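PDB 6KHX: peroxiredoxin from Akkermansia muciniphila, which probably reduces peroxides by cysteine thiol chemistry, as a member of the typical 2-Cys peroxiredoxins of the thioredoxin superfamily. Local coordinates for residues Phe39-Asp44 / Trp82-Thr87; Cys73-Glu78 / Glu133-Arg138; Glu58-Phe63 / Val97-Val102; Pro23-Asp28 / Ala69-Ser74. All coordinates share one frame; numbering follows the deposited sequence.

Contact 1 (Phe39-Asp44 / Trp82-Thr87); sequences FFYPKD and WAWVNT
The two segments come nearest at Asp44 and Trp84, with CA atoms 7.1 Å apart, where the loop after strand 35-40 meets the end of helix 78-85. Trp84 makes every touch from the helix side, its CG anti to the backbone N (chi1 -153°), which carries the indole out to Asp44. Asp44 CA sits over one face of its six-membered ring, 3.8 Å from the centroid and 23° off the normal, a CH-pi contact. Tyr41 meets the indole edge, near its plane, with CE2 3.8 Å from Trp84 CZ3. The carboxylate of Asp44 is tilted 39° to the indole and gripped at both oxygens. Tyr41 OH donates to the syn lone pair of Asp44 OD1 at 2.6 Å, and His81 ND1 bonds to OD2. With a leucine in place of Asp44, the Tyr41 hydroxyl and His81 would probably be left without this shared mate. Pro42 opens the Pro-x-x-x-Thr-x-x-Cys signature of peroxiredoxins, so the contact lies beside the loop of Thr46 and Cys49. Trp84 NE1 bonds to the backbone O of Gly92. The acid meets the indole through carbon, while its polar needs are met by a phenol and an imidazole, which fix its rotation.

Contact 2 (Cys73-Glu78 / Glu133-Arg138); sequences CSTDSE and ELIAYR
Thr75 and Ile135 bring the two backbones closest, with their CA atoms 6.3 Å apart. This lies at the end of a central strand of the thioredoxin-type fold. Strand 68-74 has just ended at Ser74, and the irregular run 133-137 leads into strand 138-143. Leu134 is the centre of an inverse gamma turn, with a weak bond from Ile135 N to Glu133 O of 3.0 Å. The turn brings Leu134 O and Ile135 CA to the side of Thr75.

The touch is light and centres on the Thr75 hydroxyl. Thr75 OG1 lies between the backbone N and the carbonyl carbon (chi1 59°). From there it stands 3.9 Å from Leu134 O and 4.1 Å from Ile135 CG2. Leu134 O itself accepts from Lys107 NZ. Ala136 also points its CB toward the other segment. Ser110 of helix 108-112 touches both Thr75 and Ala136.

Around Thr75, the chain is shaped by its own polar groups. Ser74 OG donates to Asp76 OD2 at 2.7 Å, on the anti side of that oxygen and 28° out of the carboxylate plane. The same OD2 also takes the backbone N of Asp44. Ser77 then caps the helix 78-85, bonding through OG to Ser80 N. On the far side, Leu134 N bonds to Asn106 of a second subunit, so the loop also faces the assembly.

A water joins the two backbones. It accepts from Thr75 N at 3.0 Å and from Ala136 N at 2.9 Å.

Contact 3 (Glu58-Phe63 / Val97-Val102); sequences EALGEF and VSYPIV
Tyr99, whose ring meets Leu60, gives its OH to the backbone O of Leu53 in helix 48-58. That bond holds the far end of the ring, and Val97 lies against the ring itself. Val97 CG1 stands 3.5 Å above one ring face, offset toward the rim. The ring of Tyr99 is turned back over its own chain, with CG between the backbone N and the carbonyl carbon (chi1 57°).

Leu60 carries the other side of the contact, and its two methyls do different work. CD2 extends the chain away from CA and reaches Ser98 OG at 3.8 Å, a carbon-to-oxygen touch without a polar bond. CD1 turns to the Tyr99 ring, 4.4 Å from CD2 of that ring, and approaches it obliquely. With its CG anti to the backbone N (chi1 -163°), Leu60 projects from the helix toward the loop 97-100. The packing is light, with one touch apolar and one to a hydroxyl, at a partly buried place. The backbone N of Ser98 donates to Gln57 OE1 of helix 48-58.

Ala59 is the junction between two helices. It is the first residue to leave helix 48-58 and the N-cap residue of helix 60-65. Its O receives weak bonds from Glu62 N at 3.0 Å and from Phe63 N at 3.4 Å.

Leu60 also packs on Val70. The contact thus sits where helix 60-65, the end of helix 48-58, strand 68-74 and the loop into strand 101-103 come together.

Contact 4 (Pro23-Asp28 / Ala69-Ser74); sequences PDFSLD and AVVGCS
Phe25 and Leu27 pack on one residue, Val71 of strand 68-74, in the central sheet of the thioredoxin-type fold. The two segments meet only through side chains. The nearest CA atoms, those of Leu27 and Val71, are 9.0 Å apart.

The apolar contacts are divided between the two methyls of Val71. CG1 meets Phe25 CE2 at 3.8 Å, obliquely to the ring. CG2 lies 4.0 Å from Leu27 CD2 and 4.1 Å from Phe25 CZ, so it is shared by both partners. Phe25 and Val71 point at each other from facing backbones, whereas Leu27 runs alongside Val71 the opposite way. The ring of Phe25 is put there by its first torsion, with CG anti to the backbone N (chi1 -177°). Val102 and Pro100 add to the cover of Phe25, and Val36 touches Leu27, so the group extends across neighbouring strands of the sheet.

The backbone bonds lie elsewhere. Val71 pairs with Ile37 and Phe39 of strand 35-40. Asp24 and Phe25 both face Ala13 in a G1 beta bulge, where Asp24 takes a left-handed backbone conformation. The bulge follows the corner at Pro23 and includes Phe25, one of the two residues that reach Val71.

Side-chain hydrogen bonds then shape the end of the first segment. Ser26 forms an ST turn, and its OG also bonds to Phe11 O. The turn is closed by Asp28 N, which donates to Ser26 OG at 3.2 Å in a nearly straight bond of 171°.

In the fold
Contacts 1, 2 and 4 are buried, while contact 3 is only partly so. All four reach the same mixed sheet. Contacts 2 and 4 use strand 68-74 and share Cys73 and Ser74: contact 4 packs on Val71 within the strand, and contact 2 begins where the strand ends. Contact 1 hangs from the neighbouring strand 35-40 and contact 3 from strand 101-103. The chemistry follows the place. Contact 4 is wholly aliphatic and aromatic, and contact 3 nearly so. Contacts 1 and 2, at the strand ends, bring in carboxylates and a water, and both touch a second subunit. They join through a Lys43-Glu133 salt bridge, and Lys43 also pairs with Glu78 of that subunit.

Contact 1 (Phe39-Asp44 / Trp82-Thr87)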
loop_
_atom_site.group_PDB
_atom_site.type_symbol
_atom_site.label_atom_id
_atom_site.label_comp_id
_atom_site.label_asym_id
_atom_site.label_seq_id
_atom_site.Cartn_x
_atom_site.Cartn_y
_atom_site.Cartn_z
ATOM N N PHE B 39 38.552 14.148 11.547
ATOM C CA PHE B 39 37.908 15.455 11.604
ATOM C C PHE B 39 37.535 15.950 10.210
ATOM O O PHE B 39 38.310 15.830 9.255
ATOM C CB PHE B 39 38.778 16.498 12.354
ATOM C CG PHE B 39 39.989 16.964 11.598
ATOM C CD1 PHE B 39 41.156 16.222 11.596
ATOM C CD2 PHE B 39 39.969 18.173 10.921
ATOM C CE1 PHE B 39 42.274 16.660 10.905
ATOM C CE2 PHE B 39 41.086 18.620 10.232
ATOM C CZ PHE B 39 42.238 17.862 10.223
ATOM N N PHE B 40 36.324 16.499 10.118
ATOM C CA PHE B 40 35.756 17.082 8.912
ATOM C C PHE B 40 35.792 18.601 9.012
ATOM O O PHE B 40 35.491 19.165 10.076
ATOM C CB PHE B 40 34.296 16.637 8.721
ATOM C CG PHE B 40 34.104 15.145 8.638
ATOM C CD1 PHE B 40 34.097 14.365 9.785
ATOM C CD2 PHE B 40 33.899 14.526 7.414
ATOM C CE1 PHE B 40 33.914 12.997 9.712
ATOM C CE2 PHE B 40 33.707 13.159 7.334
ATOM C CZ PHE B 40 33.712 12.392 8.483
ATOM N N TYR B 41 36.098 19.246 7.888
ATOM C CA TYR B 41 36.054 20.686 7.681
ATOM C C TYR B 41 35.318 20.973 6.380
ATOM O O TYR B 41 35.259 20.115 5.494
ATOM C CB TYR B 41 37.466 21.291 7.634
ATOM C CG TYR B 41 38.314 20.797 6.489
ATOM C CD1 TYR B 41 39.001 19.591 6.578
ATOM C CD2 TYR B 41 38.437 21.538 5.321
ATOM C CE1 TYR B 41 39.784 19.133 5.534
ATOM C CE2 TYR B 41 39.216 21.094 4.273
ATOM C CZ TYR B 41 39.889 19.892 4.381
ATOM O OH TYR B 41 40.666 19.445 3.330
ATOM N N PRO B 42 34.753 22.191 6.223
ATOM C CA PRO B 42 33.857 22.450 5.080
ATOM C C PRO B 42 34.506 22.607 3.711
ATOM O O PRO B 42 34.057 21.970 2.754
ATOM C CB PRO B 42 33.138 23.746 5.487
ATOM C CG PRO B 42 34.022 24.382 6.497
ATOM C CD PRO B 42 34.670 23.257 7.238
ATOM N N LYS B 43 35.530 23.448 3.578
ATOM C CA LYS B 43 36.003 23.820 2.249
ATOM C C LYS B 43 37.514 24.013 2.235
ATOM O O LYS B 43 38.061 24.694 3.109
ATOM C CB LYS B 43 35.329 25.117 1.793
ATOM C CG LYS B 43 33.968 24.960 1.146
ATOM C CD LYS B 43 33.399 26.324 0.797
ATOM C CE LYS B 43 31.904 26.263 0.586
ATOM N NZ LYS B 43 31.323 27.619 0.442
ATOM N N ASP B 44 38.174 23.434 1.232
ATOM C CA ASP B 44 39.561 23.774 0.940
ATOM C C ASP B 44 39.670 25.244 0.542
ATOM O O ASP B 44 38.732 25.832 -0.000
ATOM C CB ASP B 44 40.115 22.898 -0.194
ATOM C CG ASP B 44 40.423 21.473 0.241
ATOM O OD1 ASP B 44 40.247 21.145 1.431
ATOM O OD2 ASP B 44 40.861 20.681 -0.618
ATOM N N TRP B 82 45.341 18.187 -2.985
ATOM C CA TRP B 82 46.724 18.167 -3.448
ATOM C C TRP B 82 47.214 19.566 -3.808
ATOM O O TRP B 82 48.335 19.948 -3.455
ATOM C CB TRP B 82 46.854 17.216 -4.637
ATOM C CG TRP B 82 48.125 17.392 -5.405
ATOM C CD1 TRP B 82 49.332 16.805 -5.151
ATOM C CD2 TRP B 82 48.315 18.222 -6.558
ATOM N NE1 TRP B 82 50.259 17.220 -6.077
ATOM C CE2 TRP B 82 49.659 18.090 -6.950
ATOM C CE3 TRP B 82 47.474 19.063 -7.296
ATOM C CZ2 TRP B 82 50.182 18.764 -8.047
ATOM C CZ3 TRP B 82 47.994 19.732 -8.383
ATOM C CH2 TRP B 82 49.336 19.580 -8.749
ATOM N N ALA B 83 46.396 20.344 -4.517
ATOM C CA ALA B 83 46.768 21.722 -4.813
ATOM C C ALA B 83 46.967 22.525 -3.531
ATOM O O ALA B 83 47.866 23.371 -3.453
ATOM C CB ALA B 83 45.705 22.369 -5.702
ATOM N N TRP B 84 46.160 22.252 -2.505
ATOM C CA TRP B 84 46.230 23.041 -1.280
ATOM C C TRP B 84 47.487 22.723 -0.481
ATOM O O TRP B 84 48.087 23.621 0.122
ATOM C CB TRP B 84 44.985 22.800 -0.432
ATOM C CG TRP B 84 44.636 23.938 0.458
ATOM C CD1 TRP B 84 45.101 25.216 0.373
ATOM C CD2 TRP B 84 43.735 23.911 1.571
ATOM N NE1 TRP B 84 44.543 25.989 1.364
ATOM C CE2 TRP B 84 43.704 25.209 2.115
ATOM C CE3 TRP B 84 42.950 22.914 2.160
ATOM C CZ2 TRP B 84 42.917 25.538 3.217
ATOM C CZ3 TRP B 84 42.174 23.241 3.258
ATOM C CH2 TRP B 84 42.163 24.542 3.774
ATOM N N VAL B 85 47.892 21.450 -0.437
ATOM C CA VAL B 85 49.144 21.119 0.237
ATOM C C VAL B 85 50.357 21.593 -0.549
ATOM O O VAL B 85 51.476 21.567 -0.021
ATOM C CB VAL B 85 49.286 19.608 0.518
ATOM C CG1 VAL B 85 48.088 19.091 1.306
ATOM C CG2 VAL B 85 49.506 18.833 -0.767
ATOM N N ASN B 86 50.170 22.004 -1.805
ATOM C CA ASN B 86 51.232 22.603 -2.597
ATOM C C ASN B 86 51.119 24.124 -2.672
ATOM O O ASN B 86 51.747 24.744 -3.535
ATOM C CB ASN B 86 51.261 21.992 -3.996
ATOM C CG ASN B 86 51.914 20.617 -4.013
ATOM O OD1 ASN B 86 53.141 20.502 -4.022
ATOM N ND2 ASN B 86 51.097 19.570 -4.024
ATOM N N THR B 87 50.322 24.734 -1.796
ATOM C CA THR B 87 50.244 26.182 -1.681
ATOM C C THR B 87 50.894 26.613 -0.377
ATOM O O THR B 87 50.523 26.093 0.684
ATOM C CB THR B 87 48.789 26.660 -1.719
ATOM O OG1 THR B 87 48.193 26.278 -2.962
ATOM C CG2 THR B 87 48.718 28.176 -1.576
#

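Contact 2 (Cys73-Glu78 / Glu133-Arg138)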
loop_
_atom_site.group_PDB
_atom_site.type_symbol
_atom_site.label_atom_id
_atom_site.label_comp_id
_atom_site.label_asym_id
_atom_site.label_seq_id
_atom_site.Cartn_x
_atom_site.Cartn_y
_atom_site.Cartn_z
ATOM N N CYS B 73 39.165 15.297 6.579
ATOM C CA CYS B 73 38.240 14.993 5.500
ATOM C C CYS B 73 37.379 16.207 5.190
ATOM O O CYS B 73 36.870 16.868 6.101
ATOM C CB CYS B 73 37.345 13.806 5.869
ATOM S SG CYS B 73 36.151 13.372 4.596
ATOM N N SER B 74 37.191 16.462 3.895
ATOM C CA SER B 74 36.196 17.406 3.408
ATOM C C SER B 74 35.609 16.845 2.123
ATOM O O SER B 74 36.127 15.878 1.554
ATOM C CB SER B 74 36.792 18.797 3.155
ATOM O OG SER B 74 37.388 18.866 1.867
ATOM N N THR B 75 34.535 17.477 1.645
ATOM C CA THR B 75 33.877 17.027 0.425
ATOM C C THR B 75 34.522 17.589 -0.835
ATOM O O THR B 75 33.940 17.465 -1.916
ATOM C CB THR B 75 32.379 17.365 0.445
ATOM O OG1 THR B 75 32.186 18.777 0.582
ATOM C CG2 THR B 75 31.683 16.644 1.588
ATOM N N ASP B 76 35.691 18.219 -0.717
ATOM C CA ASP B 76 36.465 18.628 -1.879
ATOM C C ASP B 76 37.165 17.425 -2.508
ATOM O O ASP B 76 37.348 16.377 -1.881
ATOM C CB ASP B 76 37.499 19.682 -1.494
ATOM C CG ASP B 76 36.867 20.903 -0.877
ATOM O OD1 ASP B 76 36.167 21.645 -1.601
ATOM O OD2 ASP B 76 37.048 21.107 0.339
ATOM N N SER B 77 37.567 17.592 -3.764
ATOM C CA SER B 77 38.250 16.526 -4.478
ATOM C C SER B 77 39.675 16.330 -3.954
ATOM O O SER B 77 40.250 17.184 -3.272
ATOM C CB SER B 77 38.289 16.827 -5.974
ATOM O OG SER B 77 39.388 17.665 -6.293
ATOM N N GLU B 78 40.253 15.181 -4.307
ATOM C CA GLU B 78 41.644 14.913 -3.965
ATOM C C GLU B 78 42.586 15.883 -4.669
ATOM O O GLU B 78 43.686 16.149 -4.172
ATOM C CB GLU B 78 42.004 13.465 -4.320
ATOM C CG GLU B 78 42.072 13.146 -5.824
ATOM C CD GLU B 78 40.698 12.905 -6.467
ATOM O OE1 GLU B 78 39.665 13.271 -5.865
ATOM O OE2 GLU B 78 40.649 12.337 -7.578
ATOM N N GLU B 133 24.399 24.651 1.568
ATOM C CA GLU B 133 25.499 23.957 0.921
ATOM C C GLU B 133 25.676 22.588 1.561
ATOM O O GLU B 133 25.701 22.470 2.792
ATOM C CB GLU B 133 26.786 24.765 1.045
ATOM C CG GLU B 133 26.837 25.987 0.162
ATOM C CD GLU B 133 28.130 26.749 0.338
ATOM O OE1 GLU B 133 28.382 27.248 1.456
ATOM O OE2 GLU B 133 28.901 26.843 -0.635
ATOM N N LEU B 134 25.794 21.554 0.729
ATOM C CA LEU B 134 26.088 20.208 1.217
ATOM C C LEU B 134 27.597 20.108 1.416
ATOM O O LEU B 134 28.331 19.525 0.614
ATOM C CB LEU B 134 25.565 19.150 0.250
ATOM C CG LEU B 134 24.055 19.149 -0.015
ATOM C CD1 LEU B 134 23.712 18.166 -1.117
ATOM C CD2 LEU B 134 23.265 18.830 1.248
ATOM N N ILE B 135 28.061 20.718 2.511
ATOM C CA ILE B 135 29.452 20.654 2.943
ATOM C C ILE B 135 29.466 20.230 4.405
ATOM O O ILE B 135 28.454 20.301 5.106
ATOM C CB ILE B 135 30.200 21.994 2.766
ATOM C CG1 ILE B 135 29.508 23.105 3.553
ATOM C CG2 ILE B 135 30.294 22.378 1.296
ATOM C CD1 ILE B 135 30.128 24.470 3.324
ATOM N N ALA B 136 30.631 19.771 4.857
ATOM C CA ALA B 136 30.757 19.224 6.203
ATOM C C ALA B 136 30.973 20.324 7.237
ATOM O O ALA B 136 31.740 21.266 7.018
ATOM C CB ALA B 136 31.912 18.225 6.267
ATOM N N TYR B 137 30.288 20.192 8.373
ATOM C CA TYR B 137 30.574 21.008 9.540
ATOM C C TYR B 137 31.877 20.545 10.194
ATOM O O TYR B 137 32.461 19.520 9.828
ATOM C CB TYR B 137 29.428 20.925 10.550
ATOM C CG TYR B 137 28.276 21.875 10.301
ATOM C CD1 TYR B 137 28.448 23.254 10.411
ATOM C CD2 TYR B 137 27.007 21.399 9.985
ATOM C CE1 TYR B 137 27.391 24.130 10.197
ATOM C CE2 TYR B 137 25.945 22.267 9.770
ATOM C CZ TYR B 137 26.146 23.631 9.877
ATOM O OH TYR B 137 25.101 24.499 9.669
ATOM N N ARG B 138 32.339 21.317 11.182
ATOM C CA ARG B 138 33.600 21.014 11.866
ATOM C C ARG B 138 33.359 19.865 12.838
ATOM O O ARG B 138 33.105 20.046 14.034
ATOM C CB ARG B 138 34.160 22.253 12.557
ATOM C CG ARG B 138 34.480 23.338 11.560
ATOM C CD ARG B 138 35.267 24.493 12.129
ATOM N NE ARG B 138 35.188 25.599 11.187
ATOM C CZ ARG B 138 35.891 25.683 10.062
ATOM N NH1 ARG B 138 36.765 24.736 9.741
ATOM N NH2 ARG B 138 35.719 26.726 9.261
HETATM O O HOH W 1 32.830 19.496 3.053
#

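Contact 3 (Glu58-Phe63 / Val97-Val102)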
loop_
_atom_site.group_PDB
_atom_site.type_symbol
_atom_site.label_atom_id
_atom_site.label_comp_id
_atom_site.label_asym_id
_atom_site.label_seq_id
_atom_site.Cartn_x
_atom_site.Cartn_y
_atom_site.Cartn_z
ATOM N N GLU B 58 51.191 20.240 13.339
ATOM C CA GLU B 58 52.199 20.612 14.329
ATOM C C GLU B 58 52.172 19.685 15.536
ATOM O O GLU B 58 53.216 19.435 16.151
ATOM C CB GLU B 58 51.992 22.059 14.803
ATOM C CG GLU B 58 51.822 23.128 13.719
ATOM C CD GLU B 58 53.095 23.439 12.943
ATOM O OE1 GLU B 58 54.037 22.620 12.953
ATOM O OE2 GLU B 58 53.152 24.520 12.315
ATOM N N ALA B 59 50.994 19.182 15.895
ATOM C CA ALA B 59 50.822 18.283 17.025
ATOM C C ALA B 59 50.892 16.813 16.625
ATOM O O ALA B 59 50.531 15.946 17.426
ATOM C CB ALA B 59 49.489 18.575 17.725
ATOM N N LEU B 60 51.341 16.512 15.405
ATOM C CA LEU B 60 51.286 15.137 14.928
ATOM C C LEU B 60 52.097 14.202 15.816
ATOM O O LEU B 60 51.712 13.044 16.008
ATOM C CB LEU B 60 51.776 15.056 13.484
ATOM C CG LEU B 60 51.402 13.778 12.733
ATOM C CD1 LEU B 60 49.912 13.502 12.862
ATOM C CD2 LEU B 60 51.816 13.865 11.273
ATOM N N GLY B 61 53.205 14.686 16.380
ATOM C CA GLY B 61 54.006 13.840 17.247
ATOM C C GLY B 61 53.270 13.440 18.511
ATOM O O GLY B 61 53.396 12.306 18.983
ATOM N N GLU B 62 52.477 14.361 19.067
ATOM C CA GLU B 62 51.703 14.050 20.265
ATOM C C GLU B 62 50.700 12.929 20.012
ATOM O O GLU B 62 50.445 12.107 20.903
ATOM C CB GLU B 62 50.975 15.305 20.754
ATOM C CG GLU B 62 51.902 16.401 21.242
ATOM C CD GLU B 62 52.776 15.957 22.401
ATOM O OE1 GLU B 62 52.234 15.422 23.397
ATOM O OE2 GLU B 62 54.013 16.121 22.296
ATOM N N PHE B 63 50.132 12.867 18.804
ATOM C CA PHE B 63 49.217 11.776 18.488
ATOM C C PHE B 63 49.969 10.497 18.143
ATOM O O PHE B 63 49.527 9.405 18.514
ATOM C CB PHE B 63 48.281 12.186 17.353
ATOM C CG PHE B 63 47.305 13.262 17.738
ATOM C CD1 PHE B 63 46.184 12.958 18.496
ATOM C CD2 PHE B 63 47.512 14.576 17.356
ATOM C CE1 PHE B 63 45.282 13.944 18.861
ATOM C CE2 PHE B 63 46.613 15.569 17.720
ATOM C CZ PHE B 63 45.497 15.249 18.471
ATOM N N VAL B 97 51.404 19.759 5.504
ATOM C CA VAL B 97 50.467 18.815 6.104
ATOM C C VAL B 97 50.678 17.448 5.464
ATOM O O VAL B 97 50.559 17.295 4.244
ATOM C CB VAL B 97 49.021 19.298 5.946
ATOM C CG1 VAL B 97 48.050 18.212 6.381
ATOM C CG2 VAL B 97 48.803 20.569 6.758
ATOM N N SER B 98 51.038 16.453 6.282
ATOM C CA SER B 98 51.480 15.161 5.776
ATOM C C SER B 98 50.552 13.996 6.102
ATOM O O SER B 98 50.676 12.945 5.467
ATOM C CB SER B 98 52.873 14.829 6.323
ATOM O OG SER B 98 52.847 14.761 7.739
ATOM N N TYR B 99 49.657 14.137 7.082
ATOM C CA TYR B 99 48.729 13.068 7.419
ATOM C C TYR B 99 47.648 12.953 6.340
ATOM O O TYR B 99 47.497 13.846 5.501
ATOM C CB TYR B 99 48.127 13.310 8.804
ATOM C CG TYR B 99 47.427 14.631 8.958
ATOM C CD1 TYR B 99 46.100 14.782 8.578
ATOM C CD2 TYR B 99 48.087 15.727 9.498
ATOM C CE1 TYR B 99 45.453 15.991 8.721
ATOM C CE2 TYR B 99 47.447 16.939 9.648
ATOM C CZ TYR B 99 46.134 17.065 9.255
ATOM O OH TYR B 99 45.498 18.270 9.398
ATOM N N PRO B 100 46.883 11.857 6.326
ATOM C CA PRO B 100 45.902 11.664 5.245
ATOM C C PRO B 100 44.788 12.701 5.293
ATOM O O PRO B 100 44.221 12.980 6.353
ATOM C CB PRO B 100 45.359 10.253 5.499
ATOM C CG PRO B 100 46.392 9.584 6.334
ATOM C CD PRO B 100 46.960 10.671 7.195
ATOM N N ILE B 101 44.488 13.273 4.130
ATOM C CA ILE B 101 43.341 14.153 3.944
ATOM C C ILE B 101 42.426 13.481 2.932
ATOM O O ILE B 101 42.756 13.407 1.741
ATOM C CB ILE B 101 43.746 15.555 3.479
ATOM C CG1 ILE B 101 44.872 16.098 4.370
ATOM C CG2 ILE B 101 42.524 16.467 3.481
ATOM C CD1 ILE B 101 45.437 17.437 3.922
ATOM N N VAL B 102 41.289 12.972 3.411
ATOM C CA VAL B 102 40.378 12.170 2.602
ATOM C C VAL B 102 39.502 13.079 1.755
ATOM O O VAL B 102 39.042 14.132 2.212
ATOM C CB VAL B 102 39.523 11.269 3.510
ATOM C CG1 VAL B 102 38.511 10.466 2.688
ATOM C CG2 VAL B 102 40.408 10.362 4.322
#

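Contact 4 (Pro23-Asp28 / Ala69-Ser74)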
loop_
_atom_site.group_PDB
_atom_site.type_symbol
_atom_site.label_atom_id
_atom_site.label_comp_id
_atom_site.label_asym_id
_atom_site.label_seq_id
_atom_site.Cartn_x
_atom_site.Cartn_y
_atom_site.Cartn_z
ATOM N N PRO B 23 44.626 6.113 -3.884
ATOM C CA PRO B 23 43.233 5.658 -3.908
ATOM C C PRO B 23 42.922 4.694 -2.780
ATOM O O PRO B 23 43.832 4.180 -2.122
ATOM C CB PRO B 23 43.128 4.969 -5.271
ATOM C CG PRO B 23 44.492 4.369 -5.448
ATOM C CD PRO B 23 45.477 5.307 -4.774
ATOM N N ASP B 24 41.629 4.440 -2.569
ATOM C CA ASP B 24 41.166 3.378 -1.679
ATOM C C ASP B 24 41.659 3.577 -0.244
ATOM O O ASP B 24 42.046 2.624 0.438
ATOM C CB ASP B 24 41.582 2.009 -2.223
ATOM C CG ASP B 24 41.187 1.826 -3.681
ATOM O OD1 ASP B 24 40.041 2.176 -4.038
ATOM O OD2 ASP B 24 42.024 1.349 -4.473
ATOM N N PHE B 25 41.665 4.827 0.219
ATOM C CA PHE B 25 41.985 5.088 1.614
ATOM C C PHE B 25 40.783 4.750 2.479
ATOM O O PHE B 25 39.660 5.172 2.191
ATOM C CB PHE B 25 42.393 6.542 1.844
ATOM C CG PHE B 25 42.803 6.820 3.264
ATOM C CD1 PHE B 25 44.112 6.625 3.671
ATOM C CD2 PHE B 25 41.870 7.237 4.203
ATOM C CE1 PHE B 25 44.494 6.856 4.987
ATOM C CE2 PHE B 25 42.242 7.474 5.522
ATOM C CZ PHE B 25 43.558 7.280 5.913
ATOM N N SER B 26 41.024 3.997 3.548
ATOM C CA SER B 26 39.966 3.563 4.447
ATOM C C SER B 26 40.541 3.493 5.851
ATOM O O SER B 26 41.748 3.315 6.038
ATOM C CB SER B 26 39.398 2.202 4.028
ATOM O OG SER B 26 38.473 1.715 4.979
ATOM N N LEU B 27 39.661 3.581 6.843
ATOM C CA LEU B 27 40.113 3.420 8.218
ATOM C C LEU B 27 40.263 1.956 8.615
ATOM O O LEU B 27 40.661 1.681 9.752
ATOM C CB LEU B 27 39.156 4.137 9.181
ATOM C CG LEU B 27 38.982 5.644 8.952
ATOM C CD1 LEU B 27 38.162 6.286 10.066
ATOM C CD2 LEU B 27 40.329 6.345 8.796
ATOM N N ASP B 28 39.963 1.021 7.707
ATOM C CA ASP B 28 40.185 -0.397 7.975
ATOM C C ASP B 28 41.623 -0.659 8.399
ATOM O O ASP B 28 41.876 -1.451 9.316
ATOM C CB ASP B 28 39.841 -1.223 6.735
ATOM C CG ASP B 28 38.347 -1.349 6.508
ATOM O OD1 ASP B 28 37.567 -0.951 7.403
ATOM O OD2 ASP B 28 37.953 -1.832 5.423
ATOM N N ALA B 69 46.146 7.807 14.778
ATOM C CA ALA B 69 46.269 8.304 13.423
ATOM C C ALA B 69 45.336 9.495 13.267
ATOM O O ALA B 69 44.165 9.425 13.656
ATOM C CB ALA B 69 45.918 7.209 12.420
ATOM N N VAL B 70 45.857 10.589 12.721
ATOM C CA VAL B 70 45.066 11.789 12.476
ATOM C C VAL B 70 44.644 11.782 11.014
ATOM O O VAL B 70 45.489 11.645 10.117
ATOM C CB VAL B 70 45.860 13.057 12.826
ATOM C CG1 VAL B 70 45.077 14.298 12.438
ATOM C CG2 VAL B 70 46.191 13.067 14.294
ATOM N N VAL B 71 43.339 11.918 10.769
ATOM C CA VAL B 71 42.786 11.893 9.420
ATOM C C VAL B 71 41.823 13.062 9.284
ATOM O O VAL B 71 40.890 13.196 10.087
ATOM C CB VAL B 71 42.061 10.568 9.109
ATOM C CG1 VAL B 71 41.533 10.567 7.683
ATOM C CG2 VAL B 71 42.963 9.368 9.347
ATOM N N GLY B 72 42.056 13.909 8.281
ATOM C CA GLY B 72 41.134 14.968 7.935
ATOM C C GLY B 72 40.291 14.604 6.723
ATOM O O GLY B 72 40.653 13.746 5.923
ATOM N N CYS B 73 39.165 15.297 6.579
ATOM C CA CYS B 73 38.240 14.993 5.500
ATOM C C CYS B 73 37.379 16.207 5.190
ATOM O O CYS B 73 36.870 16.868 6.101
ATOM C CB CYS B 73 37.345 13.806 5.869
ATOM S SG CYS B 73 36.151 13.372 4.596
ATOM N N SER B 74 37.191 16.462 3.895
ATOM C CA SER B 74 36.196 17.406 3.408
ATOM C C SER B 74 35.609 16.845 2.123
ATOM O O SER B 74 36.127 15.878 1.554
ATOM C CB SER B 74 36.792 18.797 3.155
ATOM O OG SER B 74 37.388 18.866 1.867
#